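PDB 4RF6: arginine kinase from Anthopleura japonica, which catalyses the reversible transfer of phosphate from ATP to L-arginine, giving N(omega)-phospho-L-arginine and ADP. Local coordinates for residues A[74-79]-A[141-146]; A[53-58]-A[83-88]; A[134-139]-A[272-277]. One frame throughout, in Å; residues are numbered along the deposited sequence.

How the interactions relate
All three contacts lie in the first of the two tandem repeats. Interaction 1 is in the middle, its centre about 10 Å from the centres of both others, while the centres of interactions 2 and 3 are about 17 Å apart. In chain order the segments run 53-58, 74-79, 83-88, 134-139, 141-146 and 272-277, with interaction 2 closing before interaction 3 opens and interaction 1 alternating with both. Interaction 2 joins helices of the N-terminal domain, interaction 3 lies where strand 127-136 runs out toward the 141-146 loop, in the catalytic domain, and interaction 1 connects the two regions. Packing of Asp-78 on Leu-53 and a probable hydrogen bond between Ala-76 and Ser-277 make the three contacts continuous.

Interaction 1 of 3, residues A[74-79]-A[141-146]; sequences VYAGDE and YGLAPG
Gly-77 and Pro-145 bring together two loops in a buried loop-to-loop contact between the N-terminal and C-terminal family regions of the first repeat. The first loop runs from helix 57-66 to helix 79-84, the second from strand 127-136 to helix 149-163. Leu-143 N donates a weak, bent hydrogen bond to Gly-77 O (3.0 Å, 130° at the hydrogen), and Gly-146 CA adds a CH...O approach to the same oxygen at 3.4 Å. One carbonyl therefore meets both ends of the turn closed by the Gly-146 N to Leu-143 O bond. The ring of Pro-145 sits against the other loop, Pro-145 CG lying 3.4 Å from Ala-76 O and 4.0 Å from Tyr-75 CB. Val-74 and Tyr-75 belong to the loop assigned by similarity to substrate binding, and the side chain of Tyr-75 lies close to Glu-232 and Cys-278, two further such residues, so this contact borders the probable arginine pocket. Leu-143 reaches in alongside the backbone, with CD1 3.6 Å from Asp-78 C and 4.1 Å from Ala-76 CB. Asp-78 is the N-cap of helix 79-84; chi1 of 54° turns its carboxylate away from the 141-146 loop, and OD1 is hydrogen-bonded to Ser-81 OG and OD2 to Thr-51 OG1. A water bridges the loops beside it, accepting from Glu-79 N at 3.0 Å and donating to Tyr-141 O.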
ATOM      1  N   VAL A  74      19.452   7.907  29.115  1.00 24.14           N
ATOM      2  CA  VAL A  74      18.773   7.635  30.385  1.00 23.01           C
ATOM      3  C   VAL A  74      17.350   7.124  30.152  1.00 21.70           C
ATOM      4  O   VAL A  74      16.713   7.463  29.149  1.00 20.62           O
ATOM      5  CB  VAL A  74      18.719   8.865  31.315  1.00 25.83           C
ATOM      6  CG1 VAL A  74      20.106   9.441  31.541  1.00 27.57           C
ATOM      7  CG2 VAL A  74      17.787   9.926  30.752  1.00 28.18           C
ATOM      8  N   TYR A  75      16.871   6.296  31.076  1.00 19.05           N
ATOM      9  CA  TYR A  75      15.476   5.877  31.096  1.00 19.48           C
ATOM     10  C   TYR A  75      14.952   6.080  32.513  1.00 20.04           C
ATOM     11  O   TYR A  75      15.705   5.941  33.480  1.00 23.31           O
ATOM     12  CB  TYR A  75      15.334   4.410  30.691  1.00 18.44           C
ATOM     13  CG  TYR A  75      15.692   4.111  29.247  1.00 20.14           C
ATOM     14  CD1 TYR A  75      17.014   3.924  28.867  1.00 23.34           C
ATOM     15  CD2 TYR A  75      14.706   3.998  28.272  1.00 21.78           C
ATOM     16  CE1 TYR A  75      17.349   3.642  27.555  1.00 24.92           C
ATOM     17  CE2 TYR A  75      15.031   3.720  26.953  1.00 23.67           C
ATOM     18  CZ  TYR A  75      16.357   3.543  26.603  1.00 25.46           C
ATOM     19  OH  TYR A  75      16.692   3.264  25.297  1.00 27.40           O
ATOM     20  N   ALA A  76      13.671   6.418  32.640  1.00 20.40           N
ATOM     21  CA  ALA A  76      13.053   6.575  33.959  1.00 21.64           C
ATOM     22  C   ALA A  76      12.363   5.283  34.380  1.00 21.93           C
ATOM     23  O   ALA A  76      11.535   4.748  33.640  1.00 18.61           O
ATOM     24  CB  ALA A  76      12.064   7.714  33.942  1.00 22.35           C
ATOM     25  N   GLY A  77      12.693   4.784  35.567  1.00 23.60           N
ATOM     26  CA  GLY A  77      12.116   3.535  36.030  1.00 20.46           C
ATOM     27  C   GLY A  77      10.691   3.744  36.504  1.00 18.91           C
ATOM     28  O   GLY A  77       9.896   2.805  36.557  1.00 21.18           O
ATOM     29  N   ASP A  78      10.376   4.987  36.857  1.00 16.76           N
ATOM     30  CA  ASP A  78       9.037   5.346  37.309  1.00 18.11           C
ATOM     31  C   ASP A  78       8.837   6.849  37.213  1.00 19.61           C
ATOM     32  O   ASP A  78       9.774   7.582  36.878  1.00 21.93           O
ATOM     33  CB  ASP A  78       8.772   4.846  38.744  1.00 15.92           C
ATOM     34  CG  ASP A  78       9.824   5.312  39.743  1.00 20.67           C
ATOM     35  OD1 ASP A  78      10.586   6.249  39.435  1.00 26.07           O
ATOM     36  OD2 ASP A  78       9.883   4.741  40.857  1.00 20.93           O
ATOM     37  N   GLU A  79       7.621   7.302  37.508  1.00 17.73           N
ATOM     38  CA  GLU A  79       7.293   8.721  37.472  1.00 23.83           C
ATOM     39  C   GLU A  79       8.150   9.500  38.462  1.00 21.30           C
ATOM     40  O   GLU A  79       8.625  10.597  38.160  1.00 21.60           O
ATOM     41  CB  GLU A  79       5.815   8.923  37.809  1.00 26.58           C
ATOM     42  CG  GLU A  79       5.435  10.359  38.160  1.00 29.66           C
ATOM     43  CD  GLU A  79       3.930  10.563  38.211  1.00 36.73           C
ATOM     44  OE1 GLU A  79       3.481  11.728  38.174  1.00 37.01           O
ATOM     45  OE2 GLU A  79       3.199   9.552  38.284  1.00 41.48           O
ATOM     46  N   TYR A 141       1.393   2.185  38.196  1.00 26.67           N
ATOM     47  CA  TYR A 141       2.539   1.286  38.058  1.00 23.97           C
ATOM     48  C   TYR A 141       3.838   2.046  37.784  1.00 23.62           C
ATOM     49  O   TYR A 141       3.820   3.232  37.452  1.00 24.34           O
ATOM     50  CB  TYR A 141       2.289   0.272  36.935  1.00 24.46           C
ATOM     51  CG  TYR A 141       0.959  -0.440  37.023  1.00 27.40           C
ATOM     52  CD1 TYR A 141       0.770  -1.482  37.922  1.00 26.98           C
ATOM     53  CD2 TYR A 141      -0.110  -0.069  36.209  1.00 27.81           C
ATOM     54  CE1 TYR A 141      -0.436  -2.135  38.012  1.00 26.16           C
ATOM     55  CE2 TYR A 141      -1.326  -0.723  36.291  1.00 28.90           C
ATOM     56  CZ  TYR A 141      -1.477  -1.755  37.198  1.00 26.96           C
ATOM     57  OH  TYR A 141      -2.675  -2.416  37.300  1.00 29.60           O
ATOM     58  N   GLY A 142       4.968   1.363  37.931  1.00 24.30           N
ATOM     59  CA  GLY A 142       6.224   1.923  37.471  1.00 23.51           C
ATOM     60  C   GLY A 142       6.237   1.887  35.956  1.00 23.75           C
ATOM     61  O   GLY A 142       5.393   1.236  35.330  1.00 21.60           O
ATOM     62  N   LEU A 143       7.184   2.594  35.351  1.00 21.64           N
ATOM     63  CA  LEU A 143       7.328   2.528  33.909  1.00 19.57           C
ATOM     64  C   LEU A 143       8.018   1.214  33.553  1.00 19.40           C
ATOM     65  O   LEU A 143       8.388   0.440  34.441  1.00 20.21           O
ATOM     66  CB  LEU A 143       8.087   3.755  33.404  1.00 17.04           C
ATOM     67  CG  LEU A 143       7.356   5.038  33.807  1.00 17.76           C
ATOM     68  CD1 LEU A 143       8.238   6.280  33.722  1.00 16.35           C
ATOM     69  CD2 LEU A 143       6.098   5.215  32.955  1.00 18.82           C
ATOM     70  N   ALA A 144       8.174   0.945  32.261  1.00 19.64           N
ATOM     71  CA  ALA A 144       8.765  -0.319  31.811  1.00 18.63           C
ATOM     72  C   ALA A 144      10.120  -0.722  32.436  1.00 17.90           C
ATOM     73  O   ALA A 144      10.353  -1.913  32.672  1.00 16.24           O
ATOM     74  CB  ALA A 144       8.847  -0.360  30.291  1.00 18.18           C
ATOM     75  N   PRO A 145      11.024   0.248  32.686  1.00 19.67           N
ATOM     76  CA  PRO A 145      12.291  -0.193  33.283  1.00 19.48           C
ATOM     77  C   PRO A 145      12.168  -0.580  34.756  1.00 19.23           C
ATOM     78  O   PRO A 145      13.078  -1.227  35.274  1.00 18.23           O
ATOM     79  CB  PRO A 145      13.191   1.045  33.165  1.00 17.92           C
ATOM     80  CG  PRO A 145      12.548   1.915  32.119  1.00 14.18           C
ATOM     81  CD  PRO A 145      11.083   1.661  32.260  1.00 17.62           C
ATOM     82  N   GLY A 146      11.085  -0.187  35.424  1.00 20.71           N
ATOM     83  CA  GLY A 146      10.952  -0.451  36.852  1.00 19.50           C
ATOM     84  C   GLY A 146       9.734  -1.262  37.280  1.00 19.69           C
ATOM     85  O   GLY A 146       9.605  -1.651  38.453  1.00 17.31           O
TER
HETATM   86  O   HOH W   1       5.308   5.342  37.351  1.00 22.63           O

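Interaction 2 of 3, residues A[53-58]-A[83-88]; sequences LGITLW and TLFGPL
Phe-85 carries most of this apolar contact, pushing its ring against the backbone that leads from Ile-55 into helix 57-66. The residue marks the break between two helices: it is the first to leave the helical conformation after helix 79-84 and the N-cap residue of helix 86-96. With CG anti to its own carbonyl carbon (chi1 -52°), the ring points at the other segment, and its far carbon CZ comes within 3.2 Å of Leu-57 N and 3.3 Å of Thr-56 C. Leu-57 CA lies over one face, 3.7 Å above the plane and offset toward the rim, whereas Ile-55 O meets the ring at its edge, 3.4 Å from CZ. Leu-57 CB adds an apolar touch on Phe-85 CE1 at 3.8 Å. Further along, Leu-88 N donates a hydrogen bond to Phe-85 O, starting the next helix. The Leu-88 side chain then reaches across with one methyl, CD2, to touch Leu-57 CD1 at 3.8 Å. Around this core of the N-terminal region, Leu-57 also rests on Phe-43 and Leu-46 of helix 40-46, while Phe-85 packs on Cys-60 and Leu-88 on Ile-61, both of helix 57-66, so the junction of helices 79-84 and 86-96 is seated against the start of helix 57-66.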
ATOM      1  N   LEU A  53       9.983   2.670  44.350  1.00 22.44           N
ATOM      2  CA  LEU A  53      10.154   1.386  43.671  1.00 26.07           C
ATOM      3  C   LEU A  53      11.594   0.895  43.774  1.00 25.78           C
ATOM      4  O   LEU A  53      11.938  -0.168  43.250  1.00 26.69           O
ATOM      5  CB  LEU A  53       9.730   1.473  42.204  1.00 28.42           C
ATOM      6  CG  LEU A  53       8.307   1.944  41.921  1.00 33.09           C
ATOM      7  CD1 LEU A  53       7.910   1.540  40.514  1.00 31.75           C
ATOM      8  CD2 LEU A  53       7.313   1.398  42.929  1.00 35.08           C
ATOM      9  N   GLY A  54      12.434   1.674  44.450  1.00 24.80           N
ATOM     10  CA  GLY A  54      13.825   1.300  44.634  1.00 25.04           C
ATOM     11  C   GLY A  54      14.693   1.704  43.458  1.00 23.24           C
ATOM     12  O   GLY A  54      15.827   1.236  43.327  1.00 25.01           O
ATOM     13  N   ILE A  55      14.170   2.580  42.605  1.00 19.74           N
ATOM     14  CA  ILE A  55      14.912   3.016  41.425  1.00 21.98           C
ATOM     15  C   ILE A  55      16.029   3.986  41.815  1.00 25.35           C
ATOM     16  O   ILE A  55      15.779   4.996  42.484  1.00 27.54           O
ATOM     17  CB  ILE A  55      13.991   3.666  40.374  1.00 22.39           C
ATOM     18  CG1 ILE A  55      12.833   2.726  40.027  1.00 21.83           C
ATOM     19  CG2 ILE A  55      14.779   4.002  39.112  1.00 21.97           C
ATOM     20  CD1 ILE A  55      13.287   1.362  39.527  1.00 18.28           C
ATOM     21  N   THR A  56      17.257   3.674  41.401  1.00 21.95           N
ATOM     22  CA  THR A  56      18.411   4.517  41.711  1.00 23.71           C
ATOM     23  C   THR A  56      18.816   5.323  40.486  1.00 24.44           C
ATOM     24  O   THR A  56      18.318   5.088  39.382  1.00 23.83           O
ATOM     25  CB  THR A  56      19.631   3.681  42.171  1.00 24.46           C
ATOM     26  OG1 THR A  56      20.172   2.965  41.053  1.00 24.39           O
ATOM     27  CG2 THR A  56      19.239   2.695  43.254  1.00 23.92           C
ATOM     28  N   LEU A  57      19.720   6.277  40.693  1.00 19.35           N
ATOM     29  CA  LEU A  57      20.255   7.084  39.607  1.00 22.17           C
ATOM     30  C   LEU A  57      20.982   6.179  38.622  1.00 23.72           C
ATOM     31  O   LEU A  57      20.829   6.318  37.405  1.00 22.76           O
ATOM     32  CB  LEU A  57      21.218   8.134  40.160  1.00 23.27           C
ATOM     33  CG  LEU A  57      21.953   9.045  39.178  1.00 24.06           C
ATOM     34  CD1 LEU A  57      20.995   9.996  38.473  1.00 24.44           C
ATOM     35  CD2 LEU A  57      23.037   9.822  39.900  1.00 27.09           C
ATOM     36  N   TRP A  58      21.769   5.247  39.156  1.00 21.45           N
ATOM     37  CA  TRP A  58      22.495   4.298  38.322  1.00 23.16           C
ATOM     38  C   TRP A  58      21.568   3.467  37.441  1.00 23.04           C
ATOM     39  O   TRP A  58      21.891   3.202  36.279  1.00 23.34           O
ATOM     40  CB  TRP A  58      23.384   3.387  39.171  1.00 24.78           C
ATOM     41  CG  TRP A  58      24.833   3.660  38.949  1.00 25.52           C
ATOM     42  CD1 TRP A  58      25.711   4.240  39.826  1.00 26.15           C
ATOM     43  CD2 TRP A  58      25.577   3.396  37.756  1.00 24.57           C
ATOM     44  NE1 TRP A  58      26.957   4.335  39.251  1.00 24.62           N
ATOM     45  CE2 TRP A  58      26.898   3.827  37.979  1.00 25.33           C
ATOM     46  CE3 TRP A  58      25.251   2.830  36.521  1.00 25.91           C
ATOM     47  CZ2 TRP A  58      27.898   3.708  37.006  1.00 25.78           C
ATOM     48  CZ3 TRP A  58      26.239   2.713  35.560  1.00 26.36           C
ATOM     49  CH2 TRP A  58      27.545   3.145  35.808  1.00 26.28           C
ATOM     50  N   THR A  83      11.366  13.310  39.033  1.00 23.14           N
ATOM     51  CA  THR A  83      11.469  14.363  40.039  1.00 26.40           C
ATOM     52  C   THR A  83      12.654  14.136  40.962  1.00 25.24           C
ATOM     53  O   THR A  83      13.440  15.055  41.213  1.00 23.27           O
ATOM     54  CB  THR A  83      10.189  14.463  40.871  1.00 28.50           C
ATOM     55  OG1 THR A  83       9.118  14.911  40.028  1.00 28.38           O
ATOM     56  CG2 THR A  83      10.365  15.444  42.027  1.00 33.31           C
ATOM     57  N   LEU A  84      12.781  12.917  41.477  1.00 25.63           N
ATOM     58  CA  LEU A  84      13.846  12.619  42.429  1.00 25.41           C
ATOM     59  C   LEU A  84      15.208  12.812  41.768  1.00 25.08           C
ATOM     60  O   LEU A  84      16.156  13.281  42.405  1.00 24.20           O
ATOM     61  CB  LEU A  84      13.708  11.204  42.998  1.00 23.94           C
ATOM     62  CG  LEU A  84      14.546  10.878  44.239  1.00 23.87           C
ATOM     63  CD1 LEU A  84      14.075  11.668  45.456  1.00 22.69           C
ATOM     64  CD2 LEU A  84      14.541   9.382  44.547  1.00 23.69           C
ATOM     65  N   PHE A  85      15.292  12.468  40.484  1.00 24.41           N
ATOM     66  CA  PHE A  85      16.510  12.670  39.709  1.00 24.57           C
ATOM     67  C   PHE A  85      16.331  13.829  38.728  1.00 25.14           C
ATOM     68  O   PHE A  85      16.935  13.850  37.652  1.00 24.66           O
ATOM     69  CB  PHE A  85      16.900  11.383  38.979  1.00 23.52           C
ATOM     70  CG  PHE A  85      16.967  10.178  39.881  1.00 26.69           C
ATOM     71  CD1 PHE A  85      17.872  10.135  40.934  1.00 26.08           C
ATOM     72  CD2 PHE A  85      16.121   9.097  39.684  1.00 24.12           C
ATOM     73  CE1 PHE A  85      17.935   9.032  41.770  1.00 25.95           C
ATOM     74  CE2 PHE A  85      16.176   7.990  40.513  1.00 26.25           C
ATOM     75  CZ  PHE A  85      17.083   7.955  41.557  1.00 26.97           C
ATOM     76  N   GLY A  86      15.492  14.785  39.122  1.00 24.93           N
ATOM     77  CA  GLY A  86      15.232  15.996  38.347  1.00 25.65           C
ATOM     78  C   GLY A  86      16.429  16.770  37.813  1.00 25.47           C
ATOM     79  O   GLY A  86      16.451  17.138  36.638  1.00 27.69           O
ATOM     80  N   PRO A  87      17.430  17.038  38.666  1.00 29.59           N
ATOM     81  CA  PRO A  87      18.614  17.776  38.200  1.00 31.78           C
ATOM     82  C   PRO A  87      19.258  17.157  36.957  1.00 33.96           C
ATOM     83  O   PRO A  87      19.903  17.873  36.183  1.00 33.80           O
ATOM     84  CB  PRO A  87      19.564  17.673  39.389  1.00 30.41           C
ATOM     85  CG  PRO A  87      18.644  17.639  40.575  1.00 29.82           C
ATOM     86  CD  PRO A  87      17.436  16.856  40.130  1.00 26.46           C
ATOM     87  N   LEU A  88      19.077  15.852  36.769  1.00 32.90           N
ATOM     88  CA  LEU A  88      19.542  15.179  35.561  1.00 32.53           C
ATOM     89  C   LEU A  88      18.487  15.254  34.456  1.00 30.87           C
ATOM     90  O   LEU A  88      18.741  15.808  33.383  1.00 30.83           O
ATOM     91  CB  LEU A  88      19.897  13.717  35.854  1.00 29.81           C
ATOM     92  CG  LEU A  88      20.361  12.897  34.648  1.00 28.43           C
ATOM     93  CD1 LEU A  88      21.605  13.512  34.034  1.00 31.00           C
ATOM     94  CD2 LEU A  88      20.635  11.466  35.040  1.00 24.54           C
TER

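Interaction 3 of 3, residues A[134-139]-A[272-277]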
ATOM      1  N   VAL A 134       1.473   6.685  19.339  1.00 16.65           N
ATOM      2  CA  VAL A 134       1.619   7.307  20.651  1.00 18.52           C
ATOM      3  C   VAL A 134       2.067   6.268  21.674  1.00 19.79           C
ATOM      4  O   VAL A 134       1.698   5.094  21.592  1.00 20.56           O
ATOM      5  CB  VAL A 134       0.328   8.000  21.152  1.00 21.20           C
ATOM      6  CG1 VAL A 134       0.038   9.260  20.342  1.00 20.68           C
ATOM      7  CG2 VAL A 134      -0.850   7.036  21.103  1.00 20.71           C
ATOM      8  N   ALA A 135       2.881   6.713  22.624  1.00 18.57           N
ATOM      9  CA  ALA A 135       3.303   5.878  23.739  1.00 18.50           C
ATOM     10  C   ALA A 135       2.501   6.286  24.968  1.00 17.98           C
ATOM     11  O   ALA A 135       2.284   7.476  25.195  1.00 16.22           O
ATOM     12  CB  ALA A 135       4.779   6.062  23.998  1.00 19.99           C
ATOM     13  N   ARG A 136       2.056   5.308  25.751  1.00 17.75           N
ATOM     14  CA  ARG A 136       1.291   5.587  26.964  1.00 20.17           C
ATOM     15  C   ARG A 136       1.680   4.589  28.051  1.00 20.46           C
ATOM     16  O   ARG A 136       2.127   3.482  27.755  1.00 18.03           O
ATOM     17  CB  ARG A 136      -0.218   5.494  26.692  1.00 21.19           C
ATOM     18  CG  ARG A 136      -0.798   6.548  25.732  1.00 20.46           C
ATOM     19  CD  ARG A 136      -0.817   7.931  26.371  1.00 21.24           C
ATOM     20  NE  ARG A 136      -1.493   8.919  25.529  1.00 21.24           N
ATOM     21  CZ  ARG A 136      -0.874   9.686  24.636  1.00 21.43           C
ATOM     22  NH1 ARG A 136       0.439   9.579  24.461  1.00 19.80           N
ATOM     23  NH2 ARG A 136      -1.566  10.562  23.920  1.00 22.15           N
ATOM     24  N   SER A 137       1.517   4.986  29.308  1.00 22.13           N
ATOM     25  CA  SER A 137       1.717   4.076  30.426  1.00 23.28           C
ATOM     26  C   SER A 137       0.503   4.172  31.344  1.00 23.33           C
ATOM     27  O   SER A 137      -0.073   5.252  31.503  1.00 20.35           O
ATOM     28  CB  SER A 137       3.006   4.415  31.180  1.00 26.40           C
ATOM     29  OG  SER A 137       4.138   4.321  30.336  1.00 29.42           O
ATOM     30  N   LEU A 138       0.104   3.046  31.932  1.00 20.54           N
ATOM     31  CA  LEU A 138      -1.081   3.007  32.790  1.00 22.53           C
ATOM     32  C   LEU A 138      -0.822   3.584  34.181  1.00 23.99           C
ATOM     33  O   LEU A 138       0.237   3.347  34.771  1.00 20.09           O
ATOM     34  CB  LEU A 138      -1.607   1.578  32.939  1.00 23.25           C
ATOM     35  CG  LEU A 138      -2.090   0.825  31.699  1.00 20.16           C
ATOM     36  CD1 LEU A 138      -2.722  -0.498  32.106  1.00 22.66           C
ATOM     37  CD2 LEU A 138      -3.069   1.663  30.896  1.00 15.82           C
ATOM     38  N   LYS A 139      -1.797   4.335  34.698  1.00 25.52           N
ATOM     39  CA  LYS A 139      -1.766   4.816  36.078  1.00 28.33           C
ATOM     40  C   LYS A 139      -1.565   3.672  37.059  1.00 25.17           C
ATOM     41  O   LYS A 139      -2.100   2.580  36.862  1.00 27.30           O
ATOM     42  CB  LYS A 139      -3.081   5.517  36.426  1.00 32.27           C
ATOM     43  CG  LYS A 139      -3.219   6.905  35.854  1.00 41.00           C
ATOM     44  CD  LYS A 139      -4.633   7.459  36.029  1.00 45.75           C
ATOM     45  CE  LYS A 139      -4.716   8.912  35.557  1.00 47.45           C
ATOM     46  NZ  LYS A 139      -6.071   9.277  35.047  1.00 49.93           N
ATOM     47  N   HIS A 272       5.145  17.371  32.199  1.00 24.73           N
ATOM     48  CA  HIS A 272       5.727  16.370  31.299  1.00 27.13           C
ATOM     49  C   HIS A 272       4.798  15.832  30.210  1.00 28.60           C
ATOM     50  O   HIS A 272       5.263  15.166  29.283  1.00 27.70           O
ATOM     51  CB  HIS A 272       6.245  15.154  32.081  1.00 27.92           C
ATOM     52  CG  HIS A 272       7.347  15.456  33.047  1.00 31.60           C
ATOM     53  ND1 HIS A 272       7.115  15.725  34.380  1.00 33.46           N
ATOM     54  CD2 HIS A 272       8.690  15.502  32.884  1.00 32.14           C
ATOM     55  CE1 HIS A 272       8.265  15.935  34.991  1.00 32.36           C
ATOM     56  NE2 HIS A 272       9.239  15.807  34.107  1.00 30.31           N
ATOM     57  N   GLY A 273       3.497  16.068  30.320  1.00 26.64           N
ATOM     58  CA  GLY A 273       2.580  15.395  29.413  1.00 23.71           C
ATOM     59  C   GLY A 273       2.515  13.931  29.815  1.00 19.80           C
ATOM     60  O   GLY A 273       2.649  13.600  30.998  1.00 16.85           O
ATOM     61  N   TYR A 274       2.323  13.041  28.849  1.00 19.22           N
ATOM     62  CA  TYR A 274       2.337  11.617  29.163  1.00 19.60           C
ATOM     63  C   TYR A 274       3.743  11.118  29.490  1.00 21.14           C
ATOM     64  O   TYR A 274       4.708  11.406  28.773  1.00 23.67           O
ATOM     65  CB  TYR A 274       1.688  10.812  28.036  1.00 17.35           C
ATOM     66  CG  TYR A 274       0.225  11.151  27.909  1.00 21.03           C
ATOM     67  CD1 TYR A 274      -0.698  10.649  28.820  1.00 21.01           C
ATOM     68  CD2 TYR A 274      -0.231  12.004  26.909  1.00 20.43           C
ATOM     69  CE1 TYR A 274      -2.037  10.970  28.726  1.00 22.56           C
ATOM     70  CE2 TYR A 274      -1.567  12.330  26.809  1.00 22.30           C
ATOM     71  CZ  TYR A 274      -2.460  11.815  27.724  1.00 23.31           C
ATOM     72  OH  TYR A 274      -3.793  12.130  27.631  1.00 26.96           O
ATOM     73  N   LEU A 275       3.849  10.382  30.591  1.00 20.54           N
ATOM     74  CA  LEU A 275       5.126   9.853  31.043  1.00 21.76           C
ATOM     75  C   LEU A 275       5.495   8.615  30.254  1.00 21.12           C
ATOM     76  O   LEU A 275       4.648   7.755  29.989  1.00 21.88           O
ATOM     77  CB  LEU A 275       5.065   9.520  32.530  1.00 21.02           C
ATOM     78  CG  LEU A 275       4.659  10.722  33.376  1.00 24.81           C
ATOM     79  CD1 LEU A 275       4.521  10.311  34.814  1.00 25.74           C
ATOM     80  CD2 LEU A 275       5.681  11.834  33.240  1.00 22.22           C
ATOM     81  N   THR A 276       6.766   8.535  29.878  1.00 21.38           N
ATOM     82  CA  THR A 276       7.274   7.426  29.084  1.00 20.95           C
ATOM     83  C   THR A 276       8.631   7.025  29.634  1.00 22.59           C
ATOM     84  O   THR A 276       9.245   7.785  30.386  1.00 24.02           O
ATOM     85  CB  THR A 276       7.431   7.831  27.614  1.00 22.34           C
ATOM     86  OG1 THR A 276       8.203   9.034  27.536  1.00 24.00           O
ATOM     87  CG2 THR A 276       6.073   8.074  26.970  1.00 21.79           C
ATOM     88  N   SER A 277       9.102   5.843  29.255  1.00 19.41           N
ATOM     89  CA  SER A 277      10.380   5.331  29.745  1.00 21.52           C
ATOM     90  C   SER A 277      11.551   6.217  29.324  1.00 19.77           C
ATOM     91  O   SER A 277      12.401   6.576  30.143  1.00 20.10           O
ATOM     92  CB  SER A 277      10.601   3.904  29.248  1.00 21.53           C
ATOM     93  OG  SER A 277       9.509   3.073  29.584  1.00 23.91           O
TER
HETATM   94  O   HOH W   2       1.866   7.909  29.981  1.00 18.57           O
HETATM   95  O   HOH W   3       6.388   2.699  30.391  1.00 23.32           O
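Arg-136 and Tyr-274 mark the closest backbone approach, with CA atoms 6.5 Å apart; segment 272-277 passes across the last residues of strand 127-136 without pairing with it. The main chains are joined through a water that accepts from Ser-137 N (3.0 Å) and donates to Leu-275 O (2.8 Å). A second water links the hydroxyls of Ser-137 and Ser-277. The main side-chain contact is a cation-pi stack: the guanidinium of Arg-136 lies flat on one face of the Tyr-274 ring, planes 8° apart and centres 3.7 Å apart. NE sits over the ring centre, CZ is 3.3 Å from Tyr-274 CD2, and the CD methylene makes a CH-pi contact with the same face. A bend at chi2 (-71°) folds the arginine chain into this position. Its rotation is fixed from the rim as well, since NH1 donates to Ala-135 O (2.9 Å, 153° at the hydrogen), approaching from above that carbonyl's plane, and also bonds Thr-284 O, while NH2 forms a salt bridge with Glu-344. Elsewhere in the contact, Ala-135 CB packs against Thr-276 CG2 at 3.8 Å. Strand 127-136 is a central strand of the antiparallel sheet of the phosphagen kinase catalytic domain, and the contact joins its last part to a segment leading into Cys-278, a substrate-binding residue by similarity.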